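Local coordinates for protein endo-1,4-beta-xylanase (Pseudoalteromonas haloplanktis, PDB 1H12) that hydrolyses internal beta-1,4 linkages of xylan as a cold-adapted family 8 glycoside hydrolase, and probably also cleaves cellulose and related beta-glucans, at residues A272-G275 against Q276-E279; T318-S321 against K322-E326; Q327-Y331 against G332-N336. All coordinates share one frame; numbering follows the deposited sequence. Where two conformers were deposited one is given.

The three contacts follow one another along the chain and come together round a small antiparallel sheet. Contact 1 supplies the outer strand 277-278, and contact 3 supplies the hairpin of strands 329-330 and 333-334. Their centres are about 10 Å apart. Tyr278 N lies 2.9 Å from Tyr329 O, a probable hydrogen bond that joins the strands. Contact 2 is the turn after helix 300-318, its centre about 11 Å from that of contact 3; Glu326 OE1 packs 3.5 Å from Ala334 CB. Contact 3 includes Gln327 of the xylose pocket. The side chain of Glu326 is about 9 Å from the bound xylose, that of Glu279 about 12 Å.

Contact 1 (A272-G275 against Q276-E279); sequences ANPG and QWYE
Pro274 lies over one face of the Trp277 indole. Its CD sits 3.7 Å from the centroid of the five-membered ring and 17° off the ring normal, a CH-pi contact. CG of the same proline leans toward NE1 of Trp277, while CB reaches toward CD1. The proline ring thus spans the pyrrole part of the indole. The benzo part meets Asn273 instead. Asn273 OD1 is 3.2 Å from Trp277 CZ3, and CB of Asn273 packs near CE3. The two side chains cross at about a right angle, yet the amide and indole planes are only 22° apart. Both side chains have CG anti to the carbonyl carbon; for Trp277 (chi1 -79°) this turns the indole back so that its face meets Pro274, three residues earlier.

The backbone turn brings the two residues together. Trp277 N donates to Pro274 O at 3.3 Å, closing a type I turn from Pro274 to Trp277. Gln276 bends at chi2, which brings its OE1 to 3.5 Å from Pro274 CB. The amide is held by Gly265 N at OE1 and by Ser330 OG at NE2.

The other end of the Asn273 amide faces Glu279. A water accepts from Asn273 ND2 at 2.9 Å and donates to Glu279 OE1 at 2.6 Å. It bridges the two side chains without a direct bond. Glu279 OE1 also accepts from Asp281 N, and OE2 from Ala282 N, so the carboxylate is tied to the backbone ahead of helix 283-296. Val328 and Arg337 also pack on Trp277. The arrangement is a proline-tryptophan CH-pi contact across a type I beta turn, leading into the outer strand 277-278 of the three-stranded antiparallel sheet.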
ATOM      1  N   ALA A 272       0.696 -13.341 -13.033  1.00 14.80           N
ATOM      2  CA  ALA A 272       0.575 -14.327 -11.963  1.00 16.74           C
ATOM      3  C   ALA A 272      -0.828 -14.921 -11.790  1.00 15.65           C
ATOM      4  O   ALA A 272      -0.972 -16.040 -11.396  1.00 18.28           O
ATOM      5  CB  ALA A 272       0.935 -13.605 -10.593  1.00 19.92           C
ATOM      6  N   ASN A 273      -1.878 -14.149 -12.061  1.00 13.69           N
ATOM      7  CA  ASN A 273      -3.282 -14.534 -11.808  1.00 13.04           C
ATOM      8  C   ASN A 273      -4.132 -13.858 -12.850  1.00 10.57           C
ATOM      9  O   ASN A 273      -3.734 -12.793 -13.347  1.00 10.47           O
ATOM     10  CB  ASN A 273      -3.706 -13.963 -10.355  1.00 13.89           C
ATOM     11  CG  ASN A 273      -3.029 -14.619  -9.281  1.00 16.90           C
ATOM     12  OD1 ASN A 273      -3.119 -15.883  -9.143  1.00 20.76           O
ATOM     13  ND2 ASN A 273      -2.301 -13.876  -8.543  1.00 18.86           N
ATOM     14  N   PRO A 274      -5.341 -14.373 -13.088  1.00  9.75           N
ATOM     15  CA  PRO A 274      -6.283 -13.680 -13.973  1.00  9.89           C
ATOM     16  C   PRO A 274      -6.539 -12.258 -13.531  1.00  8.77           C
ATOM     17  O   PRO A 274      -6.575 -11.941 -12.332  1.00  8.71           O
ATOM     18  CB  PRO A 274      -7.539 -14.531 -13.909  1.00 10.67           C
ATOM     19  CG  PRO A 274      -6.999 -15.904 -13.593  1.00 11.77           C
ATOM     20  CD  PRO A 274      -5.890 -15.637 -12.611  1.00 11.24           C
ATOM     21  N   GLY A 275      -6.751 -11.378 -14.507  1.00  8.51           N
ATOM     22  CA  GLY A 275      -6.933  -9.970 -14.184  1.00  8.80           C
ATOM     23  C   GLY A 275      -8.144  -9.600 -13.367  1.00  7.88           C
ATOM     24  O   GLY A 275      -8.127  -8.597 -12.656  1.00  8.35           O
ATOM     25  N   GLN A 276      -9.167 -10.445 -13.445  1.00  8.81           N
ATOM     26  CA  GLN A 276     -10.442 -10.140 -12.803  1.00  8.57           C
ATOM     27  C   GLN A 276     -10.523 -10.721 -11.423  1.00  9.26           C
ATOM     28  O   GLN A 276     -11.554 -10.567 -10.737  1.00 10.23           O
ATOM     29  CB  GLN A 276     -11.653 -10.592 -13.640  1.00 10.26           C
ATOM     30  CG  GLN A 276     -12.019 -12.075 -13.554  1.00 11.60           C
ATOM     31  CD  GLN A 276     -11.154 -12.999 -14.307  1.00 11.40           C
ATOM     32  OE1 GLN A 276     -10.225 -12.577 -15.023  1.00 11.24           O
ATOM     33  NE2 GLN A 276     -11.454 -14.278 -14.249  1.00 17.16           N
ATOM     34  N   TRP A 277      -9.475 -11.373 -10.949  1.00  8.65           N
ATOM     35  CA  TRP A 277      -9.518 -11.842  -9.573  1.00  8.76           C
ATOM     36  C   TRP A 277      -9.399 -10.692  -8.594  1.00  8.05           C
ATOM     37  O   TRP A 277      -8.588  -9.789  -8.765  1.00  8.47           O
ATOM     38  CB  TRP A 277      -8.322 -12.777  -9.291  1.00  9.67           C
ATOM     39  CG  TRP A 277      -8.490 -14.165  -9.792  1.00 10.35           C
ATOM     40  CD1 TRP A 277      -9.432 -14.634 -10.649  1.00 12.12           C
ATOM     41  CD2 TRP A 277      -7.709 -15.296  -9.412  1.00 11.83           C
ATOM     42  NE1 TRP A 277      -9.273 -15.991 -10.821  1.00 13.94           N
ATOM     43  CE2 TRP A 277      -8.245 -16.408 -10.050  1.00 14.43           C
ATOM     44  CE3 TRP A 277      -6.624 -15.456  -8.607  1.00 13.32           C
ATOM     45  CZ2 TRP A 277      -7.743 -17.696  -9.884  1.00 17.65           C
ATOM     46  CZ3 TRP A 277      -6.124 -16.764  -8.417  1.00 17.65           C
ATOM     47  CH2 TRP A 277      -6.719 -17.828  -9.072  1.00 17.97           C
ATOM     48  N   TYR A 278     -10.219 -10.773  -7.535  1.00  8.58           N
ATOM     49  CA  TYR A 278      -9.948 -10.094  -6.293  1.00  8.10           C
ATOM     50  C   TYR A 278      -8.951 -10.968  -5.588  1.00  8.55           C
ATOM     51  O   TYR A 278      -9.283 -12.073  -5.123  1.00  9.00           O
ATOM     52  CB  TYR A 278     -11.235  -9.906  -5.481  1.00  8.87           C
ATOM     53  CG  TYR A 278     -11.042  -9.474  -4.054  1.00  7.67           C
ATOM     54  CD1 TYR A 278     -10.931  -8.151  -3.706  1.00  7.85           C
ATOM     55  CD2 TYR A 278     -10.944 -10.402  -3.047  1.00  8.36           C
ATOM     56  CE1 TYR A 278     -10.772  -7.774  -2.368  1.00  7.80           C
ATOM     57  CE2 TYR A 278     -10.793 -10.048  -1.744  1.00  8.77           C
ATOM     58  CZ  TYR A 278     -10.716  -8.732  -1.377  1.00  8.08           C
ATOM     59  OH  TYR A 278     -10.575  -8.402  -0.041  1.00  8.47           O
ATOM     60  N   GLU A 279      -7.706 -10.540  -5.548  1.00  8.86           N
ATOM     61  CA  GLU A 279      -6.604 -11.300  -4.986  1.00  9.24           C
ATOM     62  C   GLU A 279      -5.766 -10.377  -4.106  1.00  9.11           C
ATOM     63  O   GLU A 279      -6.238  -9.361  -3.601  1.00  8.82           O
ATOM     64  CB  GLU A 279      -5.846 -12.059  -6.092  1.00  9.72           C
ATOM     65  CG  GLU A 279      -5.413 -11.222  -7.262  1.00  9.35           C
ATOM     66  CD  GLU A 279      -4.728  -9.919  -6.876  1.00  9.00           C
ATOM     67  OE1 GLU A 279      -3.477  -9.856  -6.758  1.00 10.18           O
ATOM     68  OE2 GLU A 279      -5.506  -8.951  -6.623  1.00  8.81           O
TER
HETATM   69  O   HOH W   1      -2.012 -10.950  -8.586  1.00 21.96           O

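Contact 2 (T318-S321 against K322-E326); sequences TNNS and KNCYE
Asn320 OD1 takes two donors from Lys322. The backbone N of Lys322 lies 2.9 Å from OD1, and the ammonium NZ lies 3.1 Å from it. Each donor lies in the carbonyl plane on its own lone pair, one on either side of the C=O direction. The lysine chain bends at chi3 and chi4, which curls NZ back to the amide beside its own backbone.

The NH2 end of the Asn320 amide serves Glu326. ND2 donates to Glu326 OE2 at 2.9 Å, nearly straight at 163°. The amide and carboxylate planes are 71° apart. OE2 lies in the amide plane of Asn320, while ND2 stands out of the carboxylate plane. Lys322 NZ makes a 2.7 Å salt bridge to OE2 from the opposite face. CB of Asn320 packs against Cys324 O.

Asn323 N donates to Asn320 O at 3.0 Å and closes a type I turn from Asn320 to Asn323. Cys324 SG, in a disulfide with Cys339, ties the chain just beyond the turn to the segment after the hairpin.

One amide therefore bridges a cation and an anion that also meet directly. Its oxygen faces the ammonium and its NH2 faces the carboxylate. The two bonds into OD1 and the one from ND2 fix the rotation of the amide. OE2 has two donors, Asn320 ND2 and Lys322 NZ, and the nearby positive charge would probably keep Glu326 ionised.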
ATOM      1  N   THR A 318     -21.130 -15.841   4.992  1.00  9.26           N
ATOM      2  CA  THR A 318     -22.310 -16.640   5.330  1.00  8.94           C
ATOM      3  C   THR A 318     -22.489 -17.838   4.414  1.00  8.93           C
ATOM      4  O   THR A 318     -23.169 -18.786   4.780  1.00  9.56           O
ATOM      5  CB  THR A 318     -23.609 -15.820   5.343  1.00 10.28           C
ATOM      6  OG1 THR A 318     -24.026 -15.467   4.026  1.00 10.63           O
ATOM      7  CG2 THR A 318     -23.526 -14.600   6.254  1.00 12.10           C
ATOM      8  N   ASN A 319     -21.913 -17.774   3.200  1.00  8.87           N
ATOM      9  CA  ASN A 319     -21.963 -18.826   2.235  1.00  9.10           C
ATOM     10  C   ASN A 319     -20.635 -19.580   2.124  1.00  9.45           C
ATOM     11  O   ASN A 319     -20.285 -20.089   1.079  1.00 10.48           O
ATOM     12  CB  ASN A 319     -22.430 -18.331   0.886  1.00  9.90           C
ATOM     13  CG  ASN A 319     -23.939 -18.107   0.882  1.00 11.08           C
ATOM     14  OD1 ASN A 319     -24.716 -19.081   1.099  1.00 11.66           O
ATOM     15  ND2 ASN A 319     -24.352 -16.863   0.715  1.00 11.93           N
ATOM     16  N   ASN A 320     -19.938 -19.694   3.242  1.00  9.39           N
ATOM     17  CA  ASN A 320     -18.661 -20.402   3.306  1.00  9.25           C
ATOM     18  C   ASN A 320     -18.721 -21.453   4.393  1.00  9.38           C
ATOM     19  O   ASN A 320     -19.051 -21.161   5.543  1.00  9.66           O
ATOM     20  CB  ASN A 320     -17.523 -19.444   3.580  1.00 10.29           C
ATOM     21  CG  ASN A 320     -16.177 -20.048   3.189  1.00 11.01           C
ATOM     22  OD1 ASN A 320     -15.685 -20.952   3.877  1.00 13.67           O
ATOM     23  ND2 ASN A 320     -15.640 -19.644   2.047  1.00 10.98           N
ATOM     24  N   SER A 321     -18.314 -22.679   4.055  1.00  9.98           N
ATOM     25  CA  SER A 321     -18.313 -23.762   5.014  1.00 10.61           C
ATOM     26  C   SER A 321     -17.362 -23.592   6.156  1.00 11.60           C
ATOM     27  O   SER A 321     -17.534 -24.255   7.187  1.00 12.44           O
ATOM     28  CB  SER A 321     -18.035 -25.080   4.276  1.00 13.31           C
ATOM     29  OG  SER A 321     -16.671 -25.104   3.816  1.00 16.10           O
ATOM     30  N   LYS A 322     -16.379 -22.710   6.019  1.00 11.20           N
ATOM     31  CA  LYS A 322     -15.432 -22.431   7.076  1.00 12.29           C
ATOM     32  C   LYS A 322     -15.822 -21.229   7.892  1.00 12.02           C
ATOM     33  O   LYS A 322     -15.087 -20.791   8.738  1.00 13.66           O
ATOM     34  CB  LYS A 322     -14.026 -22.245   6.473  1.00 13.83           C
ATOM     35  CG  LYS A 322     -13.518 -23.470   5.679  1.00 17.05           C
ATOM     36  CD  LYS A 322     -12.168 -23.099   4.845  1.00 20.61           C
ATOM     37  CE  LYS A 322     -12.362 -21.979   3.742  1.00 23.24           C
ATOM     38  NZ  LYS A 322     -13.174 -22.321   2.629  1.00 23.37           N
ATOM     39  N   ASN A 323     -16.960 -20.589   7.586  1.00 11.25           N
ATOM     40  CA  ASN A 323     -17.404 -19.386   8.282  1.00 11.64           C
ATOM     41  C   ASN A 323     -16.354 -18.269   8.191  1.00 10.97           C
ATOM     42  O   ASN A 323     -16.121 -17.573   9.175  1.00 12.60           O
ATOM     43  CB  ASN A 323     -17.786 -19.646   9.720  1.00 13.72           C
ATOM     44  CG  ASN A 323     -18.651 -18.476  10.275  1.00 17.84           C
ATOM     45  OD1 ASN A 323     -19.548 -17.995   9.588  1.00 21.74           O
ATOM     46  ND2 ASN A 323     -18.404 -18.079  11.532  1.00 23.66           N
ATOM     47  N   CYS A 324     -15.763 -18.115   7.052  1.00  9.94           N
ATOM     48  CA  CYS A 324     -14.836 -17.029   6.757  1.00 10.10           C
ATOM     49  C   CYS A 324     -15.121 -16.516   5.377  1.00  9.48           C
ATOM     50  O   CYS A 324     -15.640 -17.273   4.539  1.00 10.38           O
ATOM     51  CB  CYS A 324     -13.367 -17.509   6.830  1.00 11.71           C
ATOM     52  SG  CYS A 324     -12.969 -18.673   5.485  1.00 11.45           S
ATOM     53  N   TYR A 325     -14.783 -15.276   5.092  1.00  8.98           N
ATOM     54  CA  TYR A 325     -14.596 -14.889   3.712  1.00  8.45           C
ATOM     55  C   TYR A 325     -13.136 -15.213   3.352  1.00  8.84           C
ATOM     56  O   TYR A 325     -12.262 -15.219   4.210  1.00  9.74           O
ATOM     57  CB  TYR A 325     -14.943 -13.424   3.430  1.00  9.32           C
ATOM     58  CG  TYR A 325     -14.183 -12.391   4.194  1.00  8.94           C
ATOM     59  CD1 TYR A 325     -14.678 -11.865   5.386  1.00  9.98           C
ATOM     60  CD2 TYR A 325     -12.954 -11.911   3.732  1.00  8.87           C
ATOM     61  CE1 TYR A 325     -13.990 -10.908   6.107  1.00 10.45           C
ATOM     62  CE2 TYR A 325     -12.273 -10.978   4.455  1.00  9.85           C
ATOM     63  CZ  TYR A 325     -12.765 -10.472   5.654  1.00  9.41           C
ATOM     64  OH  TYR A 325     -12.051  -9.485   6.315  1.00 10.90           O
ATOM     65  N   GLU A 326     -12.932 -15.528   2.077  1.00  8.76           N
ATOM     66  CA  GLU A 326     -11.668 -15.992   1.590  1.00  8.59           C
ATOM     67  C   GLU A 326     -10.781 -14.895   1.001  1.00  8.36           C
ATOM     68  O   GLU A 326     -11.185 -13.761   0.807  1.00  8.87           O
ATOM     69  CB  GLU A 326     -11.886 -17.121   0.585  1.00  9.38           C
ATOM     70  CG  GLU A 326     -12.480 -18.372   1.185  1.00 10.12           C
ATOM     71  CD  GLU A 326     -12.573 -19.552   0.239  1.00 10.65           C
ATOM     72  OE1 GLU A 326     -12.037 -19.509  -0.879  1.00 11.24           O
ATOM     73  OE2 GLU A 326     -13.253 -20.538   0.639  1.00 11.99           O
TER
HETATM   74  O   HOH W   2     -15.060 -23.799   2.178  1.00 35.02           O

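Contact 3 (Q327-Y331 against G332-N336); sequences QVYSY and GGAQN. With XYP (beta-D-xylopyranose), chain B.
This is a beta hairpin with a two-residue loop, its strands 329-330 and 333-334 joined by a type I' turn from Ser330 to Gly333. Ser330 and Gly333 form the hydrogen-bonded pair. Ser330 N donates to Gly333 O, and Gly333 N donates to Ser330 O, both at 2.9 Å. Tyr329 and Ala334 form the non-hydrogen-bonded pair, and CE2 of the tyrosine packs 3.7 Å from CB of the alanine. Tyr329 OH reaches back to Glu326 N. Tyr331 and Gly332 occupy the turn with positive phi, as a type I' turn requires.

Past the strands, Gln335 N donates to Val328 O at 3.0 Å. The two side chains cross at about a right angle, with Val328 CG1 against CB and CG of Gln335. Two residues before strand 329-330, Gln327 lines the xylose pocket with Gly341, Glu342, Tyr378 and Asn382.

Gln335, just past strand 333-334, folds back toward it. With CG anti to the carbonyl carbon (chi1 -60°) and a further bend at chi2, its amide passes beside Ser330 CB. NE2 then donates to Gly333 O at 3.0 Å and 175°, from the face opposite Ser330 N.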
ATOM      1  N   GLN A 327      -9.553 -15.303   0.677  1.00  8.79           N
ATOM      2  CA  GLN A 327      -8.535 -14.422   0.139  1.00  8.66           C
ATOM      3  C   GLN A 327      -8.687 -14.105  -1.321  1.00  8.83           C
ATOM      4  O   GLN A 327      -8.165 -13.050  -1.758  1.00  9.41           O
ATOM      5  CB  GLN A 327      -7.151 -15.064   0.369  0.50 10.06           C
ATOM      6  CG  GLN A 327      -6.797 -15.119   1.856  0.50 11.90           C
ATOM      7  CD  GLN A 327      -5.353 -15.479   2.171  0.50 15.39           C
ATOM      8  OE1 GLN A 327      -4.639 -16.042   1.373  0.50 19.64           O
ATOM      9  NE2 GLN A 327      -4.926 -15.104   3.361  0.50 18.33           N
ATOM     10  N   VAL A 328      -9.327 -14.954  -2.090  1.00  8.48           N
ATOM     11  CA  VAL A 328      -9.423 -14.788  -3.539  1.00  8.39           C
ATOM     12  C   VAL A 328     -10.838 -15.100  -4.039  1.00  8.11           C
ATOM     13  O   VAL A 328     -11.403 -16.179  -3.770  1.00  9.26           O
ATOM     14  CB  VAL A 328      -8.428 -15.652  -4.290  1.00  9.11           C
ATOM     15  CG1 VAL A 328      -8.572 -15.492  -5.804  1.00 10.27           C
ATOM     16  CG2 VAL A 328      -7.005 -15.360  -3.887  1.00 10.17           C
ATOM     17  N   TYR A 329     -11.429 -14.151  -4.720  1.00  8.64           N
ATOM     18  CA  TYR A 329     -12.749 -14.318  -5.396  1.00  9.08           C
ATOM     19  C   TYR A 329     -12.589 -13.984  -6.855  1.00  8.66           C
ATOM     20  O   TYR A 329     -11.793 -13.129  -7.230  1.00  9.64           O
ATOM     21  CB  TYR A 329     -13.831 -13.418  -4.761  1.00  8.96           C
ATOM     22  CG  TYR A 329     -14.250 -13.919  -3.398  1.00  8.52           C
ATOM     23  CD1 TYR A 329     -13.571 -13.556  -2.252  1.00  8.74           C
ATOM     24  CD2 TYR A 329     -15.308 -14.776  -3.284  1.00  8.83           C
ATOM     25  CE1 TYR A 329     -13.928 -14.080  -1.025  1.00  9.19           C
ATOM     26  CE2 TYR A 329     -15.657 -15.340  -2.050  1.00  8.70           C
ATOM     27  CZ  TYR A 329     -14.953 -15.001  -0.933  1.00  8.94           C
ATOM     28  OH  TYR A 329     -15.228 -15.560   0.314  1.00  9.83           O
ATOM     29  N   SER A 330     -13.422 -14.602  -7.708  1.00  9.02           N
ATOM     30  CA  SER A 330     -13.492 -14.258  -9.117  1.00  9.22           C
ATOM     31  C   SER A 330     -14.951 -14.313  -9.528  1.00  9.45           C
ATOM     32  O   SER A 330     -15.624 -15.321  -9.292  1.00  9.93           O
ATOM     33  CB  SER A 330     -12.703 -15.260  -9.963  1.00 10.41           C
ATOM     34  OG  SER A 330     -12.717 -14.874 -11.307  1.00 12.45           O
ATOM     35  N   TYR A 331     -15.478 -13.229 -10.058  1.00  9.51           N
ATOM     36  CA  TYR A 331     -16.892 -13.160 -10.410  1.00 10.23           C
ATOM     37  C   TYR A 331     -17.797 -13.516  -9.245  1.00 10.72           C
ATOM     38  O   TYR A 331     -18.855 -14.157  -9.422  1.00 11.77           O
ATOM     39  CB  TYR A 331     -17.194 -14.011 -11.620  1.00 11.76           C
ATOM     40  CG  TYR A 331     -16.504 -13.628 -12.898  1.00 10.40           C
ATOM     41  CD1 TYR A 331     -16.680 -12.400 -13.485  1.00 12.48           C
ATOM     42  CD2 TYR A 331     -15.669 -14.512 -13.542  1.00 12.36           C
ATOM     43  CE1 TYR A 331     -16.119 -12.114 -14.732  1.00 13.32           C
ATOM     44  CE2 TYR A 331     -15.078 -14.223 -14.765  1.00 13.47           C
ATOM     45  CZ  TYR A 331     -15.309 -13.032 -15.329  1.00 13.74           C
ATOM     46  OH  TYR A 331     -14.802 -12.711 -16.581  1.00 17.81           O
ATOM     47  N   GLY A 332     -17.382 -13.127  -8.030  1.00 10.44           N
ATOM     48  CA  GLY A 332     -18.164 -13.417  -6.852  1.00 11.53           C
ATOM     49  C   GLY A 332     -18.039 -14.837  -6.292  1.00 10.81           C
ATOM     50  O   GLY A 332     -18.676 -15.150  -5.309  1.00 12.92           O
ATOM     51  N   GLY A 333     -17.217 -15.650  -6.902  1.00 10.33           N
ATOM     52  CA  GLY A 333     -17.017 -17.038  -6.506  1.00 11.28           C
ATOM     53  C   GLY A 333     -15.716 -17.288  -5.804  1.00 10.21           C
ATOM     54  O   GLY A 333     -14.660 -16.857  -6.281  1.00 10.35           O
ATOM     55  N   ALA A 334     -15.758 -17.974  -4.674  1.00 10.39           N
ATOM     56  CA  ALA A 334     -14.558 -18.276  -3.913  1.00 10.85           C
ATOM     57  C   ALA A 334     -13.664 -19.175  -4.708  1.00 11.45           C
ATOM     58  O   ALA A 334     -14.111 -20.162  -5.312  1.00 12.99           O
ATOM     59  CB  ALA A 334     -14.961 -18.962  -2.636  1.00 12.69           C
ATOM     60  N   GLN A 335     -12.362 -18.885  -4.688  1.00 11.29           N
ATOM     61  CA  GLN A 335     -11.369 -19.663  -5.410  1.00 11.65           C
ATOM     62  C   GLN A 335     -10.604 -20.664  -4.552  1.00 13.00           C
ATOM     63  O   GLN A 335      -9.653 -21.258  -5.036  1.00 14.81           O
ATOM     64  CB  GLN A 335     -10.439 -18.758  -6.192  1.00 12.71           C
ATOM     65  CG  GLN A 335     -11.135 -17.904  -7.213  1.00 12.13           C
ATOM     66  CD  GLN A 335     -11.880 -18.707  -8.247  1.00 13.43           C
ATOM     67  OE1 GLN A 335     -11.274 -19.449  -9.032  1.00 16.34           O
ATOM     68  NE2 GLN A 335     -13.198 -18.555  -8.284  1.00 13.74           N
ATOM     69  N   ASN A 336     -11.020 -20.881  -3.317  1.00 12.52           N
ATOM     70  CA  ASN A 336     -10.418 -21.893  -2.439  1.00 13.59           C
ATOM     71  C   ASN A 336      -8.930 -21.633  -2.171  1.00 13.53           C
ATOM     72  O   ASN A 336      -8.123 -22.552  -2.093  1.00 16.12           O
ATOM     73  CB  ASN A 336     -10.682 -23.299  -2.959  1.00 15.37           C
ATOM     74  CG  ASN A 336     -10.522 -24.330  -1.896  1.00 20.48           C
ATOM     75  OD1 ASN A 336     -10.722 -24.076  -0.673  1.00 22.03           O
ATOM     76  ND2 ASN A 336     -10.096 -25.559  -2.332  1.00 24.92           N
TER
HETATM   77  O1  XYP B 501      -1.317 -17.660   8.525  0.65 33.23           O
HETATM   78  C1  XYP B 501      -1.966 -17.866   7.257  0.65 32.06           C
HETATM   79  C2  XYP B 501      -2.168 -16.591   6.616  0.65 28.91           C
HETATM   80  C3  XYP B 501      -2.801 -16.666   5.276  0.65 25.34           C
HETATM   81  C4  XYP B 501      -2.245 -17.865   4.492  0.65 29.72           C
HETATM   82  C5  XYP B 501      -2.167 -19.117   5.346  0.65 31.37           C
HETATM   83  O2  XYP B 501      -2.874 -15.635   7.410  0.65 30.33           O
HETATM   84  O3  XYP B 501      -2.685 -15.427   4.579  0.65 19.84           O
HETATM   85  O4  XYP B 501      -2.923 -18.092   3.285  0.65 32.92           O
HETATM   86  O5  XYP B 501      -1.431 -18.819   6.538  0.65 30.28           O